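Local coordinates for protein xyloglucan-specific endo-beta-1,4-glucanase (Uncultured bacterium, PDB 4W88) that probably hydrolyses internal beta-1,4-glucosidic bonds of xyloglucan, a plant cell-wall polysaccharide, as a family 5 glycoside hydrolase from the rumen, at residues R2-D7 with N188-L193; Q130-F135 with R182-N187; M143-N148 with Y198-D203; M173-I178 with D209-S214. The protein carries 1 engineered substitution. One frame throughout, in Å; residues are numbered along the deposited sequence. Where two conformers were deposited one is given.

In the fold
All four contacts belong to one closed eight-stranded parallel beta/alpha barrel, and their chemistry follows their depth in it. Contact 3 is the buried one: a histidine-carboxylate hydrogen bond inside the barrel, close to the bound sugar. Contacts 1 and 2 are partly buried and share the connection between helix 164-182 and strand 193-196; contact 1 joins it to helix 3-9 by a charged stack and two valines, contact 2 to helix 117-134 by small-residue packing. Contact 4, at the surface, sets the same helix 164-182 against the loop before strand 218-223 through a salt bridge, a water and an apolar pair. Strand 142-145 of contact 3 packs against that helix from within.

Contact 1 of 4, residues R2-D7 with N188-L193; sequences RSRVFD and NADRVL
Arg4 lays one face of its guanidinium over the carboxylate of Asp190. The two flat groups are stacked, their planes only 15° apart, while the side chains that carry them cross at about a right angle. Asp190 OD2 lies 3.9 Å from Arg4 NH2 but well out of the guanidinium plane, so this long salt bridge is an attraction of charges, with no N-H aimed at the oxygen. The directed bond goes to the backbone instead: Arg4 NH1 donates to Asp190 O at 2.7 Å with an N-H...O angle of 158°, the nitrogen standing somewhat off the carbonyl plane. Arg4 can reach this far because CG lies anti to the backbone N (chi1 -175°) and the chain runs extended on to NE. A water donates to Asp190 OD1 and accepts a weak bond from Arg4 NH2.

Deeper in, Val5 CG1 meets Val192 CG1 at 4.0 Å. Branched, compact valines suit this place, where helix 3-9 lies against the approach to barrel strand 193-196; Val192 also touches Met143 of the neighbouring strand, and Val5 touches Pro266. Arg191, whose side chain leaves the backbone on the far side from helix 3-9, grips Asn188 OD1 side-on with NE and NH2, NE at 2.8 Å, which ties the connecting segment to itself.

The side chain of Asp190 is also about 4 Å from a bound magnesium ion, too far for direct coordination. Two positive groups near one carboxylate would probably favour its ionised form, so that charge at the more open margin and apolar packing beneath it together join the amino-terminal helix to the barrel.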
# COMPACT_ATOMS: atom_id res chain seq x y z
N ARG A 2 -13.95 -8.38 15.08
CA ARG A 2 -12.95 -7.48 14.48
C ARG A 2 -13.47 -6.04 14.30
O ARG A 2 -12.91 -5.24 13.54
CB ARG A 2 -12.57 -8.05 13.16
CG ARG A 2 -11.94 -9.42 13.30
CD ARG A 2 -11.72 -10.09 11.96
NE ARG A 2 -11.23 -11.45 12.17
CZ ARG A 2 -9.96 -11.77 12.41
NH1 ARG A 2 -9.02 -10.86 12.54
NH2 ARG A 2 -9.63 -13.03 12.61
N SER A 3 -14.48 -5.68 15.05
CA SER A 3 -15.16 -4.44 14.76
C SER A 3 -14.30 -3.19 15.10
O SER A 3 -14.50 -2.15 14.51
CB SER A 3 -16.50 -4.43 15.47
OG SER A 3 -16.26 -4.47 16.81
N ARG A 4 -13.35 -3.29 16.03
CA ARG A 4 -12.40 -2.18 16.23
C ARG A 4 -11.67 -1.73 14.96
O ARG A 4 -11.54 -0.54 14.68
CB ARG A 4 -11.35 -2.57 17.25
CG ARG A 4 -10.43 -1.45 17.58
CD ARG A 4 -9.81 -1.60 18.97
NE ARG A 4 -8.77 -0.58 19.12
CZ ARG A 4 -7.54 -0.72 18.64
NH1 ARG A 4 -7.27 -1.77 17.91
NH2 ARG A 4 -6.65 0.25 18.76
N VAL A 5 -11.24 -2.69 14.17
CA VAL A 5 -10.53 -2.39 12.92
C VAL A 5 -11.51 -1.71 11.94
O VAL A 5 -11.19 -0.69 11.35
CB VAL A 5 -9.94 -3.62 12.24
CG1 VAL A 5 -9.28 -3.23 10.93
CG2 VAL A 5 -8.94 -4.30 13.16
N PHE A 6 -12.71 -2.24 11.82
CA PHE A 6 -13.74 -1.61 10.96
C PHE A 6 -14.04 -0.18 11.41
O PHE A 6 -14.12 0.73 10.58
CB PHE A 6 -15.01 -2.45 10.92
CG PHE A 6 -14.91 -3.71 10.10
CD1 PHE A 6 -14.81 -3.68 8.73
CD2 PHE A 6 -14.97 -4.96 10.71
CE1 PHE A 6 -14.75 -4.85 7.98
CE2 PHE A 6 -14.87 -6.14 9.96
CZ PHE A 6 -14.81 -6.10 8.60
N ASP A 7 -14.11 0.05 12.72
CA ASP A 7 -14.36 1.41 13.19
C ASP A 7 -13.28 2.36 12.86
O ASP A 7 -13.58 3.44 12.39
CB ASP A 7 -14.55 1.44 14.70
CG ASP A 7 -15.82 0.80 15.09
OD1 ASP A 7 -16.75 0.50 14.26
OD2 ASP A 7 -15.98 0.69 16.33
N ASN A 188 1.54 -0.91 20.13
CA ASN A 188 1.63 -1.96 19.16
C ASN A 188 0.89 -3.24 19.56
O ASN A 188 0.76 -4.12 18.70
CB ASN A 188 3.05 -2.30 18.81
CG ASN A 188 3.84 -1.12 18.30
OD1 ASN A 188 3.35 -0.30 17.55
ND2 ASN A 188 5.09 -1.04 18.73
N ALA A 189 0.37 -3.33 20.79
CA ALA A 189 -0.39 -4.50 21.18
C ALA A 189 -1.68 -4.68 20.38
O ALA A 189 -2.09 -5.80 20.12
CB ALA A 189 -0.66 -4.51 22.67
N ASP A 190 -2.27 -3.55 20.00
CA ASP A 190 -3.55 -3.55 19.31
C ASP A 190 -3.61 -2.62 18.08
O ASP A 190 -4.67 -2.41 17.49
CB ASP A 190 -4.69 -3.27 20.29
CG ASP A 190 -4.60 -1.98 21.02
OD1 ASP A 190 -3.64 -1.21 20.79
OD2 ASP A 190 -5.52 -1.73 21.91
N ARG A 191 -2.44 -2.13 17.63
CA ARG A 191 -2.36 -1.42 16.37
C ARG A 191 -2.91 -2.25 15.23
O ARG A 191 -2.70 -3.48 15.21
CB ARG A 191 -0.86 -1.10 16.08
CG ARG A 191 -0.65 -0.19 14.90
CD ARG A 191 0.77 0.28 14.72
NE ARG A 191 1.41 0.81 15.89
CZ ARG A 191 1.09 1.93 16.51
NH1 ARG A 191 0.16 2.74 16.03
NH2 ARG A 191 1.70 2.24 17.64
N VAL A 192 -3.57 -1.60 14.27
CA VAL A 192 -3.99 -2.34 13.10
C VAL A 192 -2.72 -2.78 12.31
O VAL A 192 -1.95 -1.92 11.84
CB VAL A 192 -4.95 -1.55 12.20
CG1 VAL A 192 -5.39 -2.35 10.93
CG2 VAL A 192 -6.16 -1.09 12.99
N LEU A 193 -2.64 -4.10 12.04
CA LEU A 193 -1.60 -4.65 11.24
C LEU A 193 -2.16 -5.21 9.96
O LEU A 193 -3.11 -5.98 10.01
CB LEU A 193 -0.82 -5.72 11.98
CG LEU A 193 -0.26 -5.32 13.33
CD1 LEU A 193 0.55 -6.41 14.01
CD2 LEU A 193 0.59 -4.05 13.29
O HOH W 1 -3.25 1.02 18.84

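Contact 2 of 4, residues Q130-F135 with R182-N187; sequences QLAEAF and RATGGN
Thr184 packs against Ala132 where the turn after helix 164-182 meets the end of helix 117-134, two successive helices of the outer layer of the beta/alpha barrel. It presents both branches to Ala132. OG1 comes within 3.4 Å of Ala132 CB and CG2 within 3.8 Å of the same methyl, so the small side chain of alanine lets the turn come close to the helix. With chi1 at 64°, OG1 is held between the backbone N and the carbonyl carbon, from where it hydrogen-bonds to Val181 O, one turn back, and accepts from Asn188 ND2. That amide also bonds Ala132 O, so a single asparagine links the turn and the helix end.

Replacing Thr184 with an alanine would remove the hydroxyl and a methyl, which would probably leave Val181 O without this donor and open a gap beside Ala132.

Glu133, at the exposed margin, bends at chi2 and slides past Thr184 in the opposite direction. This acid occupies more than one position, so its approach to the threonine is doubtful; in one of its positions OE1 can pair with Lys136 NZ, a salt bridge as uncertain as the position itself.

The chain leaves the helix through a type I turn from Arg182 to Gly185. The positive phi of Gly185, 67°, is easy for a residue without a side chain, and Gly185 N closes the turn on Arg182 O at 3.1 Å.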
# COMPACT_ATOMS: atom_id res chain seq x y z
N GLN A 130 12.29 -3.21 14.94
CA GLN A 130 12.84 -1.89 15.03
C GLN A 130 11.82 -0.81 14.72
O GLN A 130 11.77 0.23 15.43
CB GLN A 130 14.05 -1.69 14.13
CG GLN A 130 15.20 -2.58 14.47
CD GLN A 130 16.29 -2.45 13.43
OE1 GLN A 130 17.00 -1.44 13.31
NE2 GLN A 130 16.37 -3.47 12.59
N LEU A 131 11.02 -1.03 13.69
CA LEU A 131 9.98 -0.04 13.31
C LEU A 131 8.94 0.08 14.40
O LEU A 131 8.55 1.17 14.79
CB LEU A 131 9.34 -0.38 11.97
CG LEU A 131 10.29 -0.23 10.76
CD1 LEU A 131 9.48 -0.75 9.55
CD2 LEU A 131 10.74 1.17 10.62
N ALA A 132 8.47 -1.07 14.91
CA ALA A 132 7.51 -1.08 15.97
C ALA A 132 8.08 -0.37 17.24
O ALA A 132 7.37 0.40 17.88
CB ALA A 132 7.09 -2.51 16.30
N GLU A 133 9.32 -0.62 17.60
CA GLU A 133 9.92 0.05 18.77
C GLU A 133 9.87 1.59 18.51
O GLU A 133 9.57 2.38 19.42
CB GLU A 133 11.34 -0.40 19.08
CG GLU A 133 11.46 -1.55 20.04
CD GLU A 133 10.74 -1.41 21.39
OE1 GLU A 133 10.93 -0.44 22.14
OE2 GLU A 133 9.99 -2.32 21.73
N ALA A 134 10.23 2.03 17.31
CA ALA A 134 10.36 3.43 17.04
C ALA A 134 9.03 4.15 17.11
O ALA A 134 8.96 5.32 17.51
CB ALA A 134 10.95 3.65 15.68
N PHE A 135 7.98 3.45 16.69
CA PHE A 135 6.64 4.02 16.59
C PHE A 135 5.69 3.51 17.67
O PHE A 135 4.48 3.71 17.60
CB PHE A 135 6.07 3.75 15.18
CG PHE A 135 6.78 4.48 14.12
CD1 PHE A 135 6.51 5.83 13.94
CD2 PHE A 135 7.67 3.88 13.29
CE1 PHE A 135 7.12 6.53 12.95
CE2 PHE A 135 8.32 4.61 12.32
CZ PHE A 135 8.04 5.93 12.13
N ARG A 182 3.70 -7.33 17.74
CA ARG A 182 3.05 -7.50 19.02
C ARG A 182 4.00 -7.69 20.21
O ARG A 182 3.73 -7.19 21.33
CB ARG A 182 2.06 -8.69 18.98
CG ARG A 182 0.96 -8.55 17.92
CD ARG A 182 0.04 -7.39 18.16
NE ARG A 182 -1.12 -7.43 17.23
CZ ARG A 182 -1.64 -6.38 16.65
NH1 ARG A 182 -1.13 -5.17 16.78
NH2 ARG A 182 -2.63 -6.55 15.82
N ALA A 183 5.14 -8.34 19.96
CA ALA A 183 6.10 -8.54 20.99
C ALA A 183 6.76 -7.24 21.47
O ALA A 183 7.38 -7.25 22.56
CB ALA A 183 7.18 -9.49 20.50
N THR A 184 6.56 -6.12 20.77
CA THR A 184 7.14 -4.87 21.26
C THR A 184 6.21 -4.13 22.21
O THR A 184 6.65 -3.23 22.91
CB THR A 184 7.52 -3.89 20.16
OG1 THR A 184 6.33 -3.47 19.44
CG2 THR A 184 8.49 -4.59 19.22
N GLY A 185 4.96 -4.58 22.33
CA GLY A 185 4.07 -3.99 23.30
C GLY A 185 3.68 -2.54 23.04
O GLY A 185 3.65 -2.07 21.91
N GLY A 186 3.31 -1.84 24.09
CA GLY A 186 2.78 -0.46 24.00
C GLY A 186 1.56 -0.44 23.10
O GLY A 186 0.78 -1.41 23.06
N ASN A 187 1.45 0.63 22.33
CA ASN A 187 0.32 0.78 21.42
C ASN A 187 0.39 -0.23 20.27
O ASN A 187 -0.59 -0.41 19.53
CB ASN A 187 0.21 2.21 20.84
CG ASN A 187 -0.08 3.27 21.89
OD1 ASN A 187 -0.46 2.97 23.02
ND2 ASN A 187 0.05 4.54 21.50

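Contact 3 of 4, residues M143-N148 with Y198-D203; sequences MFEGMN and YGHNSD
Glu145 meets His200 from the opposite direction: its OE2 accepts a 2.7 Å hydrogen bond from His200 NE2, with an N-H...O angle of 147°. The nitrogen lies almost in line with the C-O bond, and the oxygen stands 21° out of the imidazole plane. With CG anti to the backbone N (chi1 -180°) and the rest of the chain extended, the carboxylate reaches from the end of strand 142-145 into the barrel. It is well satisfied there: Thr270 OG1 also bonds OE2, and Arg59 NE makes a salt bridge to OE1.

Met147, a selenomethionine in the crystal, contributes its backbone. Met147 O lies in the plane of the imidazole at its edge, 3.2 Å from His200 CE1, where it probably faces a C-H polarised by the two ring nitrogens. This is the carboxyl-terminal mouth of the parallel beta/alpha barrel, where the family 5 enzymes bind their substrate, and His200 lies about 6 Å from a bound glucose unit.

A phenylalanine in place of His200 would probably leave Glu145 OE2 without its imidazole donor and the backbone N of Glu149, now bonded to ND1, without its acceptor.

Asn148 CA packs obliquely against the ring, 3.7 Å from His200 CE1. The Asn148 amide turns to other partners: OD1 accepts from Arg59 NH2, and ND2 bonds a buffer molecule, Tris, in the pocket. Next in sequence is Glu149, which lines the glycan site.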
# COMPACT_ATOMS: atom_id res chain seq x y z
N MSE A 143 -1.10 2.69 11.16
CA MSE A 143 -1.22 1.27 10.86
C MSE A 143 0.03 0.83 10.14
O MSE A 143 0.74 1.68 9.50
CB MSE A 143 -2.42 1.13 9.95
CG MSE A 143 -3.68 1.71 10.57
SE MSE A 143 -5.29 1.41 9.47
CE MSE A 143 -5.10 2.82 8.17
N PHE A 144 0.39 -0.44 10.31
CA PHE A 144 1.57 -1.01 9.68
C PHE A 144 1.12 -2.05 8.65
O PHE A 144 0.27 -2.90 8.94
CB PHE A 144 2.47 -1.74 10.69
CG PHE A 144 3.05 -0.90 11.81
CD1 PHE A 144 3.26 0.49 11.74
CD2 PHE A 144 3.52 -1.58 12.96
CE1 PHE A 144 3.80 1.19 12.81
CE2 PHE A 144 4.12 -0.89 13.97
CZ PHE A 144 4.26 0.49 13.90
N GLU A 145 1.77 -2.00 7.48
CA GLU A 145 1.54 -2.97 6.40
C GLU A 145 2.86 -3.69 6.14
O GLU A 145 3.88 -3.11 5.75
CB GLU A 145 1.01 -2.24 5.15
CG GLU A 145 0.73 -3.16 3.93
CD GLU A 145 0.12 -2.38 2.75
OE1 GLU A 145 0.10 -1.12 2.85
OE2 GLU A 145 -0.29 -3.02 1.72
N GLY A 146 2.89 -4.98 6.50
CA GLY A 146 4.16 -5.68 6.67
C GLY A 146 5.05 -5.76 5.43
O GLY A 146 6.27 -5.57 5.53
N MSE A 147 4.40 -5.97 4.27
CA MSE A 147 5.08 -6.21 3.00
C MSE A 147 4.29 -5.55 1.90
O MSE A 147 3.07 -5.31 2.03
CB MSE A 147 5.21 -7.72 2.67
CG MSE A 147 5.92 -8.46 3.79
SE MSE A 147 6.06 -10.39 3.33
CE MSE A 147 4.29 -10.96 3.91
N ASN A 148 4.99 -5.34 0.77
CA ASN A 148 4.37 -4.80 -0.46
C ASN A 148 4.64 -5.74 -1.61
O ASN A 148 5.81 -6.00 -1.96
CB ASN A 148 4.94 -3.46 -0.82
CG ASN A 148 4.25 -2.85 -2.02
OD1 ASN A 148 3.07 -2.51 -1.93
ND2 ASN A 148 4.94 -2.86 -3.16
N TYR A 198 0.06 -13.05 -1.64
CA TYR A 198 1.20 -13.09 -2.55
C TYR A 198 0.96 -12.01 -3.62
O TYR A 198 -0.14 -11.95 -4.22
CB TYR A 198 1.28 -14.44 -3.26
CG TYR A 198 2.47 -14.56 -4.16
CD1 TYR A 198 2.49 -14.05 -5.49
CD2 TYR A 198 3.63 -15.19 -3.72
CE1 TYR A 198 3.64 -14.18 -6.27
CE2 TYR A 198 4.75 -15.37 -4.53
CZ TYR A 198 4.76 -14.89 -5.80
OH TYR A 198 5.88 -15.06 -6.57
N GLY A 199 1.95 -11.14 -3.85
CA GLY A 199 1.80 -10.07 -4.84
C GLY A 199 0.71 -9.04 -4.61
O GLY A 199 0.40 -8.28 -5.55
N HIS A 200 0.09 -9.02 -3.42
CA HIS A 200 -1.15 -8.32 -3.20
C HIS A 200 -2.25 -8.69 -4.23
O HIS A 200 -3.16 -7.89 -4.51
CB HIS A 200 -0.90 -6.82 -3.19
CG HIS A 200 -0.47 -6.23 -1.88
ND1 HIS A 200 0.77 -6.45 -1.31
CD2 HIS A 200 -1.14 -5.44 -1.00
CE1 HIS A 200 0.86 -5.79 -0.17
NE2 HIS A 200 -0.29 -5.19 0.05
N ASN A 201 -2.15 -9.90 -4.78
CA ASN A 201 -3.07 -10.47 -5.78
C ASN A 201 -4.39 -10.90 -5.13
O ASN A 201 -4.40 -11.35 -3.99
CB ASN A 201 -2.39 -11.64 -6.51
CG ASN A 201 -3.28 -12.31 -7.53
OD1 ASN A 201 -4.06 -13.22 -7.20
ND2 ASN A 201 -3.19 -11.87 -8.77
N SER A 202 -5.49 -10.72 -5.87
CA SER A 202 -6.86 -11.04 -5.41
C SER A 202 -7.60 -12.10 -6.24
O SER A 202 -8.83 -12.19 -6.15
CB SER A 202 -7.71 -9.76 -5.34
OG SER A 202 -7.89 -9.25 -6.59
N ASP A 203 -6.87 -12.89 -7.02
CA ASP A 203 -7.46 -14.02 -7.75
C ASP A 203 -7.94 -15.05 -6.72
O ASP A 203 -7.37 -15.19 -5.60
CB ASP A 203 -6.47 -14.67 -8.72
CG ASP A 203 -5.90 -13.72 -9.77
OD1 ASP A 203 -6.40 -12.62 -10.01
OD2 ASP A 203 -4.88 -14.12 -10.42

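Contact 4 of 4, residues M173-I178 with D209-S214; sequences MNKAFI and DLEIPS
Leu210 brings its CD1 methyl to 3.9 Å from the amide nitrogen of Asn174, the two side chains crossing at about a right angle. Its own apolar footing is Val220 of the following strand. Asn174 ND2 has polar partners at the same time: it bonds Cys196 O at the end of strand 193-196, and a water accepts from it at 3.0 Å. An amide suits a helix face that must bond both to a strand end and to a bridging solvent molecule.

Glu211 is held through backbone and side chain alike. The water just named donates to Glu211 O at 2.7 Å, so the loop carbonyl is tied to the helix through solvent. Further out, the carboxylate receives Lys175 in a salt bridge: NZ donates to Glu211 OE2 at 2.7 Å on the syn lone pair, the side facing the other oxygen. OE1 is 3.2 Å from the same NZ, which leaves the ammonium near both oxygens. The long, flexible lysine bends at chi3 (-142°) to get there, whereas the glutamate stands extended, CG anti to its backbone N.

Pro213 closes the interface with an apolar touch, its ring CG 3.6 Å from Ile178 CD1. Both residues also rest on Ile195, and the proline's carbonyl oxygen bonds Arg2 NH2 of the amino-terminal segment.

The salt bridge lies at the surface and the Ile178-Pro213 pair rests on strand 193-196, where helix 164-182 of the beta/alpha barrel's outer layer packs beside the loop that leads from short helix 204-208 to strand 218-223.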
# COMPACT_ATOMS: atom_id res chain seq x y z
N MSE A 173 5.23 -15.58 6.67
CA MSE A 173 5.83 -14.23 6.73
C MSE A 173 4.84 -13.27 7.41
O MSE A 173 5.25 -12.44 8.21
CB MSE A 173 6.32 -13.70 5.35
CG MSE A 173 7.51 -14.55 4.91
SE MSE A 173 8.24 -13.92 3.20
CE MSE A 173 9.30 -12.40 3.88
N ASN A 174 3.56 -13.35 7.04
CA ASN A 174 2.51 -12.50 7.68
C ASN A 174 2.56 -12.73 9.21
O ASN A 174 2.46 -11.79 10.00
CB ASN A 174 1.10 -12.81 7.12
CG ASN A 174 0.84 -12.17 5.77
OD1 ASN A 174 1.44 -11.13 5.42
ND2 ASN A 174 -0.05 -12.79 5.00
N LYS A 175 2.67 -14.00 9.62
CA LYS A 175 2.72 -14.35 11.05
C LYS A 175 3.93 -13.78 11.72
O LYS A 175 3.86 -13.34 12.86
CB LYS A 175 2.69 -15.87 11.36
CG LYS A 175 1.56 -16.56 10.81
CD LYS A 175 1.34 -17.90 11.51
CE LYS A 175 0.92 -18.86 10.43
NZ LYS A 175 0.32 -20.13 10.92
N ALA A 176 5.05 -13.81 11.02
CA ALA A 176 6.32 -13.35 11.58
C ALA A 176 6.24 -11.84 11.86
O ALA A 176 6.72 -11.33 12.85
CB ALA A 176 7.43 -13.63 10.63
N PHE A 177 5.63 -11.13 10.91
CA PHE A 177 5.43 -9.72 10.97
C PHE A 177 4.54 -9.36 12.18
O PHE A 177 4.89 -8.53 13.01
CB PHE A 177 4.76 -9.24 9.66
CG PHE A 177 3.97 -7.95 9.76
CD1 PHE A 177 4.53 -6.74 10.17
CD2 PHE A 177 2.66 -7.95 9.35
CE1 PHE A 177 3.77 -5.58 10.17
CE2 PHE A 177 1.89 -6.79 9.35
CZ PHE A 177 2.46 -5.60 9.72
N ILE A 178 3.40 -10.02 12.30
CA ILE A 178 2.49 -9.77 13.42
C ILE A 178 3.17 -10.09 14.72
O ILE A 178 3.10 -9.27 15.66
CB ILE A 178 1.21 -10.65 13.32
CG1 ILE A 178 0.38 -10.15 12.12
CG2 ILE A 178 0.38 -10.64 14.63
CD1 ILE A 178 -0.70 -11.15 11.66
N ASP A 209 -6.04 -19.51 -0.43
CA ASP A 209 -4.90 -20.01 0.36
C ASP A 209 -4.47 -19.09 1.48
O ASP A 209 -3.53 -19.41 2.17
CB ASP A 209 -3.68 -20.25 -0.54
CG ASP A 209 -3.79 -21.55 -1.33
OD1 ASP A 209 -4.70 -22.36 -1.06
OD2 ASP A 209 -2.98 -21.77 -2.24
N LEU A 210 -5.06 -17.92 1.61
CA LEU A 210 -4.61 -16.95 2.61
C LEU A 210 -5.08 -17.36 3.99
O LEU A 210 -6.27 -17.48 4.24
CB LEU A 210 -5.16 -15.56 2.33
CG LEU A 210 -4.72 -14.44 3.29
CD1 LEU A 210 -3.25 -14.07 3.09
CD2 LEU A 210 -5.58 -13.23 3.07
N GLU A 211 -4.15 -17.55 4.91
CA GLU A 211 -4.48 -17.83 6.31
C GLU A 211 -4.89 -16.57 7.01
O GLU A 211 -4.22 -15.52 6.87
CB GLU A 211 -3.25 -18.37 7.01
CG GLU A 211 -3.49 -18.91 8.37
CD GLU A 211 -2.24 -19.51 8.96
OE1 GLU A 211 -1.35 -20.00 8.20
OE2 GLU A 211 -2.15 -19.44 10.20
N ILE A 212 -5.99 -16.63 7.74
CA ILE A 212 -6.44 -15.45 8.45
C ILE A 212 -5.98 -15.56 9.90
O ILE A 212 -6.42 -16.44 10.64
CB ILE A 212 -7.97 -15.35 8.42
CG1 ILE A 212 -8.50 -15.43 6.98
CG2 ILE A 212 -8.46 -14.13 9.18
CD1 ILE A 212 -7.96 -14.37 6.06
N PRO A 213 -5.17 -14.62 10.37
CA PRO A 213 -4.76 -14.67 11.77
C PRO A 213 -5.90 -14.59 12.77
O PRO A 213 -6.90 -13.89 12.55
CB PRO A 213 -3.93 -13.41 11.90
CG PRO A 213 -3.47 -13.09 10.52
CD PRO A 213 -4.64 -13.42 9.71
N SER A 214 -5.74 -15.30 13.89
CA SER A 214 -6.69 -15.15 14.98
C SER A 214 -6.59 -13.75 15.65
O SER A 214 -7.53 -13.30 16.35
CB SER A 214 -6.58 -16.33 15.96
OG SER A 214 -5.26 -16.31 16.46
O HOH W 2 -1.64 -15.03 6.18